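Local coordinates for AlgX/AlgJ SGNH hydrolase-like domain-containing protein (Eubacterium siraeum, PDB 4NZK), which is of unknown function but belongs to the DHHW family of the SGNH hydrolase clan, so it may act as an esterase-like hydrolase, at residues Q58-L63 and G73-Y77; Y156-D162 and I213-T219. One frame throughout, in Å; residues are numbered along the deposited sequence.

Overall arrangement
Both contacts lie on the same side of the chain's centre, with their own centres about 15 Å apart. Contact 1 pairs two neighbouring strands of a small three-stranded antiparallel sheet. Contact 2 ties a loop without regular structure to the end of helix 211-214 and the start of strand 218-224. They meet at G73, where G73 N lies 3.0 Å from R160 O, a probable hydrogen bond. I213 CD1 packs 3.6 Å from G73 N. M203 of helix 203-206 touches Q62 and S75 of contact 1 and I213 of contact 2. Segment 156-162 of contact 2 ends at D162, which bonds H164; the two may correspond to the catalytic Asp-His of SGNH hydrolases.

Contact 1: Q58-L63 and G73-Y77; sequences QTNGQL and GISLY
L76 CD1 lies over one face of the Q58 carboxamide, 3.4 Å from Q58 OE1, and the two side chains cross at about a right angle. The carboxamide of Q62 meets S75 at its oxygen edge. S75 OG donates to Q62 OE1 at 2.6 Å, in the carbonyl plane and on a lone pair. At the nitrogen edge of the same amide, Q62 NE2 donates to N60 O at 2.9 Å. That partner also lies close to the amide plane. The two bonds use both ends of the amide and should fix its rotation. Beyond the two segments, M203 and F206 of helix 203-206 also touch Q62.

The setting is an antiparallel meander of strands 53-59, 62-67 and 70-75. A type I' turn from T59 to Q62 joins the first two. N60 and G61, its two central residues, both have positive phi, as this turn type requires. Q62 and S75 form a non-hydrogen-bonded pair with their side chains on one face of the sheet. The Q62 chain bends at chi2 (-59°), which folds the amide back over the turn and lets it reach N60 as well as S75.

L63 and I74 are the hydrogen-bonded pair, with their side chains on the other face. L63 N to I74 O and I74 N to L63 O are each 2.8 Å. Past the strand end, L76 CD2 packs against L63 CB. L76 N donates to G61 O at 2.9 Å. A water closes this end of the pairing, donating to G61 O at 2.8 Å and to L76 O at 2.7 Å.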
loop_
_atom_site.group_PDB
_atom_site.type_symbol
_atom_site.label_atom_id
_atom_site.label_comp_id
_atom_site.label_asym_id
_atom_site.label_seq_id
_atom_site.Cartn_x
_atom_site.Cartn_y
_atom_site.Cartn_z
ATOM N N GLN A 58 -12.215 22.948 4.291
ATOM C CA GLN A 58 -11.840 21.844 5.179
ATOM C C GLN A 58 -13.059 21.205 5.857
ATOM O O GLN A 58 -13.958 21.902 6.341
ATOM C CB GLN A 58 -10.914 22.348 6.286
ATOM C CG GLN A 58 -9.544 22.730 5.784
ATOM C CD GLN A 58 -8.558 23.027 6.878
ATOM O OE1 GLN A 58 -8.428 22.269 7.843
ATOM N NE2 GLN A 58 -7.868 24.131 6.741
ATOM N N THR A 59 -13.124 19.880 5.831
ATOM C CA THR A 59 -14.062 19.156 6.684
ATOM C C THR A 59 -13.588 17.744 6.845
ATOM O O THR A 59 -12.925 17.167 5.968
ATOM C CB THR A 59 -15.554 19.162 6.248
ATOM O OG1 THR A 59 -16.398 18.643 7.327
ATOM C CG2 THR A 59 -15.770 18.327 4.994
ATOM N N ASN A 60 -13.893 17.209 8.011
ATOM C CA ASN A 60 -13.630 15.809 8.324
ATOM C C ASN A 60 -12.162 15.467 8.112
ATOM O O ASN A 60 -11.838 14.368 7.741
ATOM C CB ASN A 60 -14.544 14.886 7.521
ATOM C CG ASN A 60 -14.466 13.444 7.976
ATOM O OD1 ASN A 60 -14.406 13.163 9.192
ATOM N ND2 ASN A 60 -14.481 12.511 7.022
ATOM N N GLY A 61 -11.285 16.421 8.394
ATOM C CA GLY A 61 -9.835 16.193 8.262
ATOM C C GLY A 61 -9.292 16.226 6.862
ATOM O O GLY A 61 -8.128 15.887 6.651
ATOM N N GLN A 62 -10.125 16.656 5.913
ATOM C CA GLN A 62 -9.775 16.728 4.507
ATOM C C GLN A 62 -9.802 18.180 4.047
ATOM O O GLN A 62 -10.536 19.015 4.557
ATOM C CB GLN A 62 -10.768 15.944 3.641
ATOM C CG GLN A 62 -11.253 14.628 4.219
ATOM C CD GLN A 62 -10.142 13.651 4.497
ATOM O OE1 GLN A 62 -9.327 13.363 3.627
ATOM N NE2 GLN A 62 -10.127 13.106 5.709
ATOM N N LEU A 63 -9.027 18.448 3.018
ATOM C CA LEU A 63 -9.086 19.711 2.277
ATOM C C LEU A 63 -9.559 19.413 0.868
ATOM O O LEU A 63 -8.990 18.579 0.167
ATOM C CB LEU A 63 -7.681 20.321 2.222
ATOM C CG LEU A 63 -7.485 21.596 1.376
ATOM C CD1 LEU A 63 -8.247 22.764 1.986
ATOM C CD2 LEU A 63 -6.026 21.977 1.180
ATOM N N GLY A 73 -9.097 16.242 -3.245
ATOM C CA GLY A 73 -9.403 16.006 -1.841
ATOM C C GLY A 73 -8.111 15.457 -1.250
ATOM O O GLY A 73 -7.583 14.447 -1.745
ATOM N N ILE A 74 -7.608 16.132 -0.203
ATOM C CA ILE A 74 -6.328 15.814 0.439
ATOM C C ILE A 74 -6.508 15.658 1.918
ATOM O O ILE A 74 -7.005 16.574 2.605
ATOM C CB ILE A 74 -5.306 16.933 0.168
ATOM C CG1 ILE A 74 -5.163 17.127 -1.344
ATOM C CG2 ILE A 74 -3.963 16.605 0.864
ATOM C CD1 ILE A 74 -4.268 18.263 -1.761
ATOM N N SER A 75 -6.085 14.510 2.439
ATOM C CA SER A 75 -6.206 14.268 3.883
ATOM C C SER A 75 -5.066 15.021 4.587
ATOM O O SER A 75 -3.897 14.877 4.233
ATOM C CB SER A 75 -6.069 12.773 4.177
ATOM O OG SER A 75 -7.081 11.990 3.620
ATOM N N LEU A 76 -5.424 15.813 5.590
ATOM C CA LEU A 76 -4.457 16.546 6.374
ATOM C C LEU A 76 -3.879 15.625 7.450
ATOM O O LEU A 76 -4.559 14.783 7.997
ATOM C CB LEU A 76 -5.099 17.798 6.981
ATOM C CG LEU A 76 -5.635 18.764 5.894
ATOM C CD1 LEU A 76 -6.532 19.837 6.488
ATOM C CD2 LEU A 76 -4.542 19.391 5.049
ATOM N N TYR A 77 -2.611 15.838 7.763
ATOM C CA TYR A 77 -1.880 14.933 8.649
ATOM C C TYR A 77 -1.490 15.641 9.927
ATOM O O TYR A 77 -1.034 16.792 9.873
ATOM C CB TYR A 77 -0.624 14.436 7.921
ATOM C CG TYR A 77 0.142 13.408 8.691
ATOM C CD1 TYR A 77 -0.455 12.224 9.142
ATOM C CD2 TYR A 77 1.490 13.557 8.907
ATOM C CE1 TYR A 77 0.275 11.264 9.827
ATOM C CE2 TYR A 77 2.216 12.608 9.612
ATOM C CZ TYR A 77 1.605 11.466 10.062
ATOM O OH TYR A 77 2.274 10.503 10.762
HETATM O O HOH W 1 -7.015 13.700 7.907
#

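Contact 2: Y156-D162 and I213-T219; sequences YIYTRTD and IKNDPDT
The carboxylate of D218 is gripped by four donors from segment 156-162, two on each oxygen. Y156 points its hydroxyl at D218 OD1 from the ring edge, 2.6 Å away, and uses the anti lone pair. The ring and carboxylate planes stand 39° apart. R160 N comes to the syn lone pair of the same oxygen at 2.9 Å, almost straight. On D218 OD2, T161 N takes the syn lone pair, and T161 OG1 takes the anti one at 2.6 Å. With T161 OG1 between the backbone N and carbonyl carbon (chi1 72°), the hydroxyl stands beside its own N-H, and both reach that oxygen. T219 N donates to Y156 OH at 3.2 Å. With an alanine in place of D218, the Y156 hydroxyl and the N-H groups of R160 and T161 would probably lose their shared acceptor, leaving the loop less firmly held.

R160 bends at chi3 and presents its guanidinium edge to the backbone. R160 NH1 donates to D216 O at 2.8 Å, while R160 NH2 makes a weak bond to P217 O. D218 OD1 lies over one guanidinium face, 3.9 Å above its plane and offset toward the rim, the two groups 30° apart. R160 and D216 cross at about a right angle. D216 OD1 is 3.4 Å from R160 NH2, a salt bridge without a directed N-H, because the oxygen stands off the guanidinium plane. T71 N and H70 ND1 also bind the D216 carboxylate.

Segment 156-162 ends at D162, the first residue of the DHHW sequence. D162 OD2 bonds H164 ND1, consistent with the Asp-His pair of SGNH hydrolases.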
loop_
_atom_site.group_PDB
_atom_site.type_symbol
_atom_site.label_atom_id
_atom_site.label_comp_id
_atom_site.label_asym_id
_atom_site.label_seq_id
_atom_site.Cartn_x
_atom_site.Cartn_y
_atom_site.Cartn_z
ATOM N N TYR A 156 1.571 11.210 -12.680
ATOM C CA TYR A 156 0.237 10.971 -12.098
ATOM C C TYR A 156 0.365 9.786 -11.117
ATOM O O TYR A 156 -0.164 8.691 -11.325
ATOM C CB TYR A 156 -0.748 10.679 -13.218
ATOM C CG TYR A 156 -2.233 10.772 -12.909
ATOM C CD1 TYR A 156 -2.729 10.906 -11.610
ATOM C CD2 TYR A 156 -3.145 10.703 -13.941
ATOM C CE1 TYR A 156 -4.097 10.997 -11.367
ATOM C CE2 TYR A 156 -4.504 10.791 -13.713
ATOM C CZ TYR A 156 -4.980 10.935 -12.428
ATOM O OH TYR A 156 -6.346 11.008 -12.256
ATOM N N ILE A 157 1.051 10.065 -10.015
ATOM C CA ILE A 157 1.391 9.038 -9.041
ATOM C C ILE A 157 0.358 8.900 -7.932
ATOM O O ILE A 157 0.255 7.848 -7.281
ATOM C CB ILE A 157 2.792 9.239 -8.423
ATOM C CG1 ILE A 157 2.992 10.668 -7.940
ATOM C CG2 ILE A 157 3.844 8.813 -9.452
ATOM C CD1 ILE A 157 4.139 10.782 -6.950
ATOM N N TYR A 158 -0.412 9.968 -7.713
ATOM C CA TYR A 158 -1.477 9.948 -6.709
ATOM C C TYR A 158 -2.811 10.302 -7.345
ATOM O O TYR A 158 -2.884 11.057 -8.287
ATOM C CB TYR A 158 -1.212 10.916 -5.549
ATOM C CG TYR A 158 -0.241 10.412 -4.508
ATOM C CD1 TYR A 158 1.128 10.614 -4.635
ATOM C CD2 TYR A 158 -0.721 9.699 -3.379
ATOM C CE1 TYR A 158 1.988 10.122 -3.696
ATOM C CE2 TYR A 158 0.164 9.226 -2.417
ATOM C CZ TYR A 158 1.518 9.450 -2.601
ATOM O OH TYR A 158 2.480 8.982 -1.715
ATOM N N THR A 159 -3.875 9.705 -6.833
ATOM C CA THR A 159 -5.212 10.118 -7.286
ATOM C C THR A 159 -5.584 11.444 -6.633
ATOM O O THR A 159 -5.011 11.818 -5.597
ATOM C CB THR A 159 -6.256 9.094 -6.920
ATOM O OG1 THR A 159 -6.403 9.093 -5.510
ATOM C CG2 THR A 159 -5.837 7.707 -7.420
ATOM N N ARG A 160 -6.510 12.170 -7.268
ATOM C CA ARG A 160 -7.059 13.376 -6.705
ATOM C C ARG A 160 -8.286 13.076 -5.821
ATOM O O ARG A 160 -8.609 13.872 -4.938
ATOM C CB ARG A 160 -7.495 14.350 -7.778
ATOM C CG ARG A 160 -6.345 14.962 -8.543
ATOM C CD ARG A 160 -6.816 16.032 -9.533
ATOM N NE ARG A 160 -7.453 15.381 -10.675
ATOM C CZ ARG A 160 -8.756 15.155 -10.816
ATOM N NH1 ARG A 160 -9.665 15.589 -9.947
ATOM N NH2 ARG A 160 -9.170 14.473 -11.853
ATOM N N THR A 161 -8.976 11.962 -6.072
ATOM C CA THR A 161 -10.279 11.720 -5.457
ATOM C C THR A 161 -10.337 10.454 -4.585
ATOM O O THR A 161 -11.409 10.015 -4.164
ATOM C CB THR A 161 -11.400 11.593 -6.506
ATOM O OG1 THR A 161 -11.286 10.357 -7.225
ATOM C CG2 THR A 161 -11.421 12.808 -7.470
ATOM N N ASP A 162 -9.179 9.861 -4.336
ATOM C CA ASP A 162 -9.110 8.624 -3.551
ATOM C C ASP A 162 -8.060 8.741 -2.461
ATOM O O ASP A 162 -7.135 9.561 -2.551
ATOM C CB ASP A 162 -8.827 7.443 -4.456
ATOM C CG ASP A 162 -9.081 6.087 -3.800
ATOM O OD1 ASP A 162 -10.208 5.830 -3.283
ATOM O OD2 ASP A 162 -8.149 5.246 -3.876
ATOM N N ILE A 213 -15.785 16.931 -5.819
ATOM C CA ILE A 213 -14.996 15.718 -5.985
ATOM C C ILE A 213 -15.625 14.819 -7.028
ATOM O O ILE A 213 -14.951 14.343 -7.947
ATOM C CB ILE A 213 -14.839 14.953 -4.628
ATOM C CG1 ILE A 213 -14.038 15.780 -3.626
ATOM C CG2 ILE A 213 -14.201 13.602 -4.818
ATOM C CD1 ILE A 213 -12.592 16.011 -3.982
ATOM N N LYS A 214 -16.944 14.613 -6.913
ATOM C CA LYS A 214 -17.656 13.720 -7.845
ATOM C C LYS A 214 -17.595 14.240 -9.271
ATOM O O LYS A 214 -17.565 13.458 -10.223
ATOM C CB LYS A 214 -19.127 13.533 -7.380
ATOM C CG LYS A 214 -19.993 12.609 -8.229
ATOM C CD LYS A 214 -21.449 12.733 -7.817
ATOM C CE LYS A 214 -22.362 11.989 -8.783
ATOM N NZ LYS A 214 -21.963 10.560 -8.909
ATOM N N ASN A 215 -17.537 15.553 -9.404
ATOM C CA ASN A 215 -17.558 16.190 -10.706
ATOM C C ASN A 215 -16.210 16.272 -11.396
ATOM O O ASN A 215 -16.145 16.740 -12.534
ATOM C CB ASN A 215 -18.180 17.576 -10.593
ATOM C CG ASN A 215 -19.678 17.517 -10.250
ATOM O OD1 ASN A 215 -20.356 16.517 -10.505
ATOM N ND2 ASN A 215 -20.192 18.597 -9.696
ATOM N N ASP A 216 -15.154 15.758 -10.754
ATOM C CA ASP A 216 -13.804 15.794 -11.352
ATOM C C ASP A 216 -13.096 14.426 -11.148
ATOM O O ASP A 216 -12.143 14.272 -10.404
ATOM C CB ASP A 216 -13.035 16.991 -10.785
ATOM C CG ASP A 216 -11.898 17.469 -11.691
ATOM O OD1 ASP A 216 -11.556 16.790 -12.696
ATOM O OD2 ASP A 216 -11.333 18.549 -11.389
ATOM N N PRO A 217 -13.624 13.390 -11.790
ATOM C CA PRO A 217 -13.081 12.067 -11.604
ATOM C C PRO A 217 -11.651 11.881 -12.083
ATOM O O PRO A 217 -11.170 12.589 -12.968
ATOM C CB PRO A 217 -14.014 11.146 -12.387
ATOM C CG PRO A 217 -14.860 12.006 -13.183
ATOM C CD PRO A 217 -14.768 13.413 -12.717
ATOM N N ASP A 218 -10.983 10.930 -11.440
ATOM C CA ASP A 218 -9.669 10.490 -11.882
ATOM C C ASP A 218 -9.769 9.532 -13.054
ATOM O O ASP A 218 -10.801 8.885 -13.293
ATOM C CB ASP A 218 -8.976 9.718 -10.762
ATOM C CG ASP A 218 -8.430 10.612 -9.664
ATOM O OD1 ASP A 218 -7.354 11.243 -9.877
ATOM O OD2 ASP A 218 -9.020 10.602 -8.530
ATOM N N THR A 219 -8.629 9.364 -13.716
ATOM C CA THR A 219 -8.428 8.246 -14.598
ATOM C C THR A 219 -7.536 7.302 -13.806
ATOM O O THR A 219 -6.477 7.711 -13.304
ATOM C CB THR A 219 -7.666 8.663 -15.870
ATOM O OG1 THR A 219 -8.463 9.610 -16.602
ATOM C CG2 THR A 219 -7.352 7.446 -16.729
#